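Local coordinates for L544 (PDB 4AMQ), which probably acts as a nucleotidyl transferase of the mimivirus virion, binds manganese and may serve transcription-coupled DNA repair, at residues A[94-97]-A[98-101]; A[294-297]-A[298-301]; A[85-88]-A[89-93]. All blocks are in the same frame, centred on the assembly; numbering follows the deposited sequence.

Contact 1 (A[94-97]-A[98-101]); sequences TNDN and QIKL. With MG (magnesium ion), chain D.
With CG of Asp96 anti to its own backbone N (chi1 -165°), the carboxylate swings forward over the next two residues, and OD1 meets the amide of Gln98 in an Asx turn. The N-to-OD1 separation is 3.2 Å, and the donor arrives from above the carboxylate plane, 38° out of it. Asp96 to Ile99 also form a type I beta turn, closed weakly from Ile99 N to Asp96 O at 3.4 Å; it links helix 82-93 to strand 99-108. Gln98, likewise anti about its first torsion and extended beyond CG, lies alongside Asp96 and points the same way, its CB 3.5 Å from Asp96 OD1. Its NE2 reaches onward to Lys204 O and Tyr33 OH, tying the turn to strand 196-204 and helix 28-42. The other oxygen, Asp96 OD2, comes up against the apolar end of Ile99, with CD1 at 3.9 Å.

The main chain of the turn also builds a magnesium site. Asp96 O and Ile99 O are only 3.1 Å apart, an approach of two acceptors that the cation between them makes tolerable. They bind magnesium at 2.6 Å (Asp96 O) and 2.5 Å (Ile99 O), both long for this metal, and the carbonyl oxygen of Phe93 and two waters complete the ligands seen. The aspartate thus gives the metal its carbonyl, while its carboxylate shapes the turn. Lys100 bends back through its last two torsions, and its NZ donates a hydrogen bond, 3.1 Å long, to one of the metal-bound waters.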
loop_
_atom_site.group_PDB
_atom_site.type_symbol
_atom_site.label_atom_id
_atom_site.label_comp_id
_atom_site.label_asym_id
_atom_site.label_seq_id
_atom_site.Cartn_x
_atom_site.Cartn_y
_atom_site.Cartn_z
ATOM N N THR A 94 -20.129 -8.847 5.753
ATOM C CA THR A 94 -19.913 -10.237 6.148
ATOM C C THR A 94 -20.310 -11.243 5.060
ATOM O O THR A 94 -19.663 -12.275 4.891
ATOM C CB THR A 94 -20.641 -10.557 7.463
ATOM O OG1 THR A 94 -20.267 -9.593 8.455
ATOM C CG2 THR A 94 -20.278 -11.957 7.954
ATOM N N ASN A 95 -21.372 -10.936 4.323
ATOM C CA ASN A 95 -21.824 -11.804 3.242
ATOM C C ASN A 95 -21.586 -11.186 1.869
ATOM O O ASN A 95 -22.294 -11.492 0.913
ATOM C CB ASN A 95 -23.304 -12.148 3.411
ATOM C CG ASN A 95 -23.591 -12.847 4.722
ATOM O OD1 ASN A 95 -24.390 -12.374 5.530
ATOM N ND2 ASN A 95 -22.937 -13.983 4.944
ATOM N N ASP A 96 -20.590 -10.309 1.778
ATOM C CA ASP A 96 -20.243 -9.683 0.510
ATOM C C ASP A 96 -18.851 -10.135 0.079
ATOM O O ASP A 96 -17.848 -9.652 0.597
ATOM C CB ASP A 96 -20.287 -8.158 0.640
ATOM C CG ASP A 96 -20.286 -7.454 -0.704
ATOM O OD1 ASP A 96 -19.913 -8.090 -1.713
ATOM O OD2 ASP A 96 -20.658 -6.261 -0.752
ATOM N N ASN A 97 -18.792 -11.060 -0.874
ATOM C CA ASN A 97 -17.515 -11.636 -1.285
ATOM C C ASN A 97 -16.617 -10.660 -2.043
ATOM O O ASN A 97 -15.422 -10.896 -2.197
ATOM C CB ASN A 97 -17.739 -12.899 -2.118
ATOM C CG ASN A 97 -16.449 -13.651 -2.393
ATOM O OD1 ASN A 97 -15.970 -13.691 -3.525
ATOM N ND2 ASN A 97 -15.877 -14.246 -1.352
ATOM N N GLN A 98 -17.199 -9.566 -2.517
ATOM C CA GLN A 98 -16.463 -8.592 -3.316
ATOM C C GLN A 98 -15.654 -7.618 -2.452
ATOM O O GLN A 98 -14.620 -7.106 -2.877
ATOM C CB GLN A 98 -17.432 -7.815 -4.210
ATOM C CG GLN A 98 -16.771 -6.748 -5.069
ATOM C CD GLN A 98 -17.773 -5.937 -5.862
ATOM O OE1 GLN A 98 -18.791 -5.496 -5.328
ATOM N NE2 GLN A 98 -17.493 -5.738 -7.143
ATOM N N ILE A 99 -16.128 -7.372 -1.236
ATOM C CA ILE A 99 -15.534 -6.352 -0.381
ATOM C C ILE A 99 -15.076 -6.901 0.957
ATOM O O ILE A 99 -15.848 -7.519 1.681
ATOM C CB ILE A 99 -16.530 -5.216 -0.094
ATOM C CG1 ILE A 99 -16.952 -4.530 -1.394
ATOM C CG2 ILE A 99 -15.924 -4.213 0.884
ATOM C CD1 ILE A 99 -17.965 -3.424 -1.189
ATOM N N LYS A 100 -13.819 -6.656 1.297
ATOM C CA LYS A 100 -13.319 -7.042 2.604
ATOM C C LYS A 100 -12.632 -5.860 3.270
ATOM O O LYS A 100 -11.756 -5.230 2.683
ATOM C CB LYS A 100 -12.358 -8.231 2.482
ATOM C CG LYS A 100 -12.182 -9.021 3.773
ATOM C CD LYS A 100 -11.193 -10.172 3.602
ATOM C CE LYS A 100 -11.705 -11.222 2.625
ATOM N NZ LYS A 100 -12.882 -11.969 3.154
ATOM N N LEU A 101 -13.045 -5.546 4.493
ATOM C CA LEU A 101 -12.344 -4.554 5.287
ATOM C C LEU A 101 -11.245 -5.248 6.082
ATOM O O LEU A 101 -11.520 -5.904 7.082
ATOM C CB LEU A 101 -13.310 -3.831 6.225
ATOM C CG LEU A 101 -12.673 -2.825 7.186
ATOM C CD1 LEU A 101 -11.821 -1.818 6.431
ATOM C CD2 LEU A 101 -13.744 -2.118 8.005
HETATM MG MG MG D . -16.601 -9.533 2.860
HETATM O O HOH W 1 -15.286 -11.074 1.480
HETATM O O HOH W 2 -15.798 -9.477 5.289
#

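Contact 2 (A[294-297]-A[298-301]); sequences NLDL and DTAK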
loop_
_atom_site.group_PDB
_atom_site.type_symbol
_atom_site.label_atom_id
_atom_site.label_comp_id
_atom_site.label_asym_id
_atom_site.label_seq_id
_atom_site.Cartn_x
_atom_site.Cartn_y
_atom_site.Cartn_z
ATOM N N ASN A 294 -6.255 -13.501 5.434
ATOM C CA ASN A 294 -7.537 -13.409 4.742
ATOM C C ASN A 294 -7.490 -13.816 3.269
ATOM O O ASN A 294 -8.459 -13.627 2.543
ATOM C CB ASN A 294 -8.119 -11.996 4.864
ATOM C CG ASN A 294 -8.589 -11.679 6.268
ATOM O OD1 ASN A 294 -9.612 -12.192 6.720
ATOM N ND2 ASN A 294 -7.842 -10.830 6.967
ATOM N N LEU A 295 -6.362 -14.361 2.827
ATOM C CA LEU A 295 -6.245 -14.834 1.452
ATOM C C LEU A 295 -6.711 -16.282 1.342
ATOM O O LEU A 295 -6.072 -17.184 1.874
ATOM C CB LEU A 295 -4.795 -14.726 0.967
ATOM C CG LEU A 295 -4.553 -14.958 -0.527
ATOM C CD1 LEU A 295 -5.312 -13.934 -1.357
ATOM C CD2 LEU A 295 -3.066 -14.915 -0.856
ATOM N N ASP A 296 -7.832 -16.507 0.666
ATOM C CA ASP A 296 -8.258 -17.870 0.378
ATOM C C ASP A 296 -7.688 -18.322 -0.967
ATOM O O ASP A 296 -7.163 -17.511 -1.735
ATOM C CB ASP A 296 -9.785 -18.010 0.433
ATOM C CG ASP A 296 -10.490 -17.205 -0.640
ATOM O OD1 ASP A 296 -9.838 -16.352 -1.271
ATOM O OD2 ASP A 296 -11.703 -17.421 -0.846
ATOM N N LEU A 297 -7.772 -19.620 -1.236
ATOM C CA LEU A 297 -7.160 -20.186 -2.434
ATOM C C LEU A 297 -7.702 -19.534 -3.696
ATOM O O LEU A 297 -6.942 -19.163 -4.590
ATOM C CB LEU A 297 -7.373 -21.704 -2.489
ATOM C CG LEU A 297 -6.803 -22.406 -3.725
ATOM C CD1 LEU A 297 -5.334 -22.067 -3.895
ATOM C CD2 LEU A 297 -7.000 -23.916 -3.638
ATOM N N ASP A 298 -9.021 -19.400 -3.762
ATOM C CA ASP A 298 -9.681 -18.827 -4.928
ATOM C C ASP A 298 -9.175 -17.420 -5.260
ATOM O O ASP A 298 -9.012 -17.073 -6.427
ATOM C CB ASP A 298 -11.198 -18.827 -4.731
ATOM C CG ASP A 298 -11.911 -17.886 -5.682
ATOM O OD1 ASP A 298 -11.947 -18.176 -6.897
ATOM O OD2 ASP A 298 -12.445 -16.860 -5.210
ATOM N N THR A 299 -8.915 -16.616 -4.235
ATOM C CA THR A 299 -8.418 -15.265 -4.459
ATOM C C THR A 299 -6.944 -15.297 -4.847
ATOM O O THR A 299 -6.517 -14.568 -5.744
ATOM C CB THR A 299 -8.632 -14.362 -3.229
ATOM O OG1 THR A 299 -10.033 -14.290 -2.936
ATOM C CG2 THR A 299 -8.100 -12.960 -3.492
ATOM N N ALA A 300 -6.174 -16.153 -4.180
ATOM C CA ALA A 300 -4.760 -16.308 -4.500
ATOM C C ALA A 300 -4.593 -16.740 -5.949
ATOM O O ALA A 300 -3.718 -16.247 -6.658
ATOM C CB ALA A 300 -4.102 -17.320 -3.569
ATOM N N LYS A 301 -5.439 -17.668 -6.378
ATOM C CA LYS A 301 -5.387 -18.183 -7.738
ATOM C C LYS A 301 -5.733 -17.108 -8.759
ATOM O O LYS A 301 -5.087 -17.004 -9.797
ATOM C CB LYS A 301 -6.330 -19.380 -7.903
ATOM C CG LYS A 301 -6.491 -19.822 -9.346
ATOM C CD LYS A 301 -7.463 -20.987 -9.485
ATOM C CE LYS A 301 -6.896 -22.265 -8.898
ATOM N NZ LYS A 301 -7.764 -23.433 -9.220
#
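An N-cap and a hydrophobic staple together start helix 297-311, with Asp296 as the capping residue. Its CG stands between the backbone N and the carbonyl carbon (chi1 65°), which turns OD1 in toward the first helical turn. OD1 takes two bonds from one residue, Thr299. The backbone N of Thr299 donates at 3.1 Å, coming from well above the carboxylate plane (51°), while Thr299 OG1 donates at 2.7 Å to the syn lone pair of OD1. Two donors set differently about one oxygen should fix the rotation of the carboxylate, and the side chains of Asp296 and Thr299 cross at about a right angle. The hydroxyl is in place because Thr299 OG1 lies beside its own backbone N, so both donors face the cap.

Backbone bonds carry the helix on: Ala300 N to Asp296 O at 3.0 Å, then Lys301 N to Leu297 O at 2.8 Å. Asp296 and Asp298 point the same way with carboxylate planes nearly perpendicular, and their OD2 atoms lie 4.5 Å apart; the positive end of the helix dipole probably eases this like-charge approach.

Beneath the cap, Leu295 reaches past Asp296 to the helix. Its CD1 touches Thr299 CG2 at 3.6 Å, and its CD2 lies 3.8 Å from Ala300 CB. Helices 274-292 and 334-368 cover the leucine further through Tyr286 and Ile338. The contact of Leu295, the residue before the N-cap, with Ala300, the fourth after it, is the hydrophobic staple, here combined with an aspartate N-cap.

Contact 3 (A[85-88]-A[89-93]); sequences RIVD and LINSF
Arg85 and Leu89 touch one turn apart on the amphipathic alpha helix 82-93, where the methyl CD2 of Leu89 lies over one guanidinium face, offset toward its rim and 3.9 Å from Arg85 NH2. The bend of the arginine at its second torsion (chi2 58°) carries the chain forward along the helix axis, toward Leu89; Val44 O accepts from its NE and holds it.

The apolar contacts are looser. Ile86 CG2 faces Ile90 CD1 at 4.2 Å, and Ile86, Leu89 and Ile90 belong, with Phe93, to the buried side, packing on Val44, Leu101 and helix 169-174. A mixed contact lies at the margin: Val87 and Asn91 run side by side, with Val87 CG1 3.6 Å from the amide oxygen Asn91 OD1.

Among backbone hydrogen bonds, four successive i-to-i+4 links join the segments, from Leu89 N to Arg85 O through to Ser92 N to Asp88 O. The shortest is Ile90 N to Ile86 O, 2.9 Å.

Within 89-93, near the end of the helix, there is also a side-chain bond. Ser92 OG sits between its backbone N and carbonyl carbon (chi1 71°), turned back to donate to Leu89 O at 2.6 Å; that carbonyl oxygen also lies above the rim of the Phe93 ring.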
loop_
_atom_site.group_PDB
_atom_site.type_symbol
_atom_site.label_atom_id
_atom_site.label_comp_id
_atom_site.label_asym_id
_atom_site.label_seq_id
_atom_site.Cartn_x
_atom_site.Cartn_y
_atom_site.Cartn_z
ATOM N N ARG A 85 -21.001 3.206 13.519
ATOM C CA ARG A 85 -21.079 3.274 12.060
ATOM C C ARG A 85 -20.054 2.353 11.394
ATOM O O ARG A 85 -20.293 1.830 10.308
ATOM C CB ARG A 85 -20.902 4.714 11.569
ATOM C CG ARG A 85 -20.750 4.859 10.058
ATOM C CD ARG A 85 -21.938 4.278 9.290
ATOM N NE ARG A 85 -21.800 4.485 7.850
ATOM C CZ ARG A 85 -22.496 3.829 6.926
ATOM N NH1 ARG A 85 -23.384 2.915 7.288
ATOM N NH2 ARG A 85 -22.299 4.086 5.638
ATOM N N ILE A 86 -18.913 2.162 12.048
ATOM C CA ILE A 86 -17.892 1.252 11.545
ATOM C C ILE A 86 -18.360 -0.186 11.737
ATOM O O ILE A 86 -18.131 -1.045 10.885
ATOM C CB ILE A 86 -16.534 1.465 12.244
ATOM C CG1 ILE A 86 -16.068 2.911 12.062
ATOM C CG2 ILE A 86 -15.490 0.509 11.693
ATOM C CD1 ILE A 86 -16.068 3.375 10.618
ATOM N N VAL A 87 -19.025 -0.436 12.859
ATOM C CA VAL A 87 -19.618 -1.739 13.120
ATOM C C VAL A 87 -20.660 -2.062 12.057
ATOM O O VAL A 87 -20.711 -3.181 11.548
ATOM C CB VAL A 87 -20.251 -1.799 14.523
ATOM C CG1 VAL A 87 -21.164 -3.011 14.651
ATOM C CG2 VAL A 87 -19.166 -1.827 15.586
ATOM N N ASP A 88 -21.482 -1.074 11.715
ATOM C CA ASP A 88 -22.490 -1.250 10.675
ATOM C C ASP A 88 -21.839 -1.591 9.337
ATOM O O ASP A 88 -22.282 -2.498 8.636
ATOM C CB ASP A 88 -23.357 0.003 10.544
ATOM C CG ASP A 88 -24.209 0.254 11.777
ATOM O OD1 ASP A 88 -24.030 -0.466 12.781
ATOM O OD2 ASP A 88 -25.051 1.179 11.746
ATOM N N LEU A 89 -20.785 -0.864 8.986
ATOM C CA LEU A 89 -20.047 -1.148 7.760
ATOM C C LEU A 89 -19.524 -2.581 7.755
ATOM O O LEU A 89 -19.717 -3.320 6.792
ATOM C CB LEU A 89 -18.890 -0.161 7.581
ATOM C CG LEU A 89 -19.268 1.214 7.025
ATOM C CD1 LEU A 89 -18.075 2.156 7.050
ATOM C CD2 LEU A 89 -19.820 1.080 5.610
ATOM N N ILE A 90 -18.863 -2.969 8.838
ATOM C CA ILE A 90 -18.300 -4.307 8.943
ATOM C C ILE A 90 -19.364 -5.386 8.750
ATOM O O ILE A 90 -19.178 -6.304 7.959
ATOM C CB ILE A 90 -17.553 -4.502 10.277
ATOM C CG1 ILE A 90 -16.348 -3.558 10.342
ATOM C CG2 ILE A 90 -17.107 -5.954 10.441
ATOM C CD1 ILE A 90 -15.538 -3.666 11.622
ATOM N N ASN A 91 -20.487 -5.260 9.452
ATOM C CA ASN A 91 -21.563 -6.246 9.354
ATOM C C ASN A 91 -22.181 -6.336 7.961
ATOM O O ASN A 91 -22.614 -7.406 7.536
ATOM C CB ASN A 91 -22.652 -5.977 10.397
ATOM C CG ASN A 91 -22.214 -6.335 11.804
ATOM O OD1 ASN A 91 -22.584 -5.669 12.770
ATOM N ND2 ASN A 91 -21.418 -7.387 11.923
ATOM N N SER A 92 -22.222 -5.212 7.252
ATOM C CA SER A 92 -22.809 -5.181 5.919
ATOM C C SER A 92 -21.924 -5.895 4.905
ATOM O O SER A 92 -22.336 -6.127 3.771
ATOM C CB SER A 92 -23.040 -3.738 5.468
ATOM O OG SER A 92 -21.807 -3.094 5.183
ATOM N N PHE A 93 -20.704 -6.234 5.312
ATOM C CA PHE A 93 -19.748 -6.861 4.402
ATOM C C PHE A 93 -19.587 -8.358 4.646
ATOM O O PHE A 93 -18.978 -9.057 3.841
ATOM C CB PHE A 93 -18.379 -6.181 4.506
ATOM C CG PHE A 93 -18.385 -4.747 4.084
ATOM C CD1 PHE A 93 -19.171 -4.326 3.025
ATOM C CD2 PHE A 93 -17.612 -3.814 4.752
ATOM C CE1 PHE A 93 -19.181 -3.000 2.637
ATOM C CE2 PHE A 93 -17.620 -2.491 4.369
ATOM C CZ PHE A 93 -18.404 -2.085 3.309
#

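How the contacts relate
From the N terminus the three contacts come in series, 85-93, then 94-101, then 294-301; none nests in or crosses another. Contact 3 is a stretch of helix, contact 1 the turn that carries the chain from it into strand 99-108, and contact 2 the start of a helix in the helical domain. Contacts 3 and 1 lean on each other, Ile90 against Leu101 and Phe93 against Ile99, pinning helix to strand beside the magnesium. Across the domains, Lys100 of contact 1 packs its aliphatic chain on Asn294 of contact 2. Contacts 2 and 3 do not touch; contact 1 touches both, and its Lys100-Asn294 packing brings the nucleotidyltransferase part against the helical part.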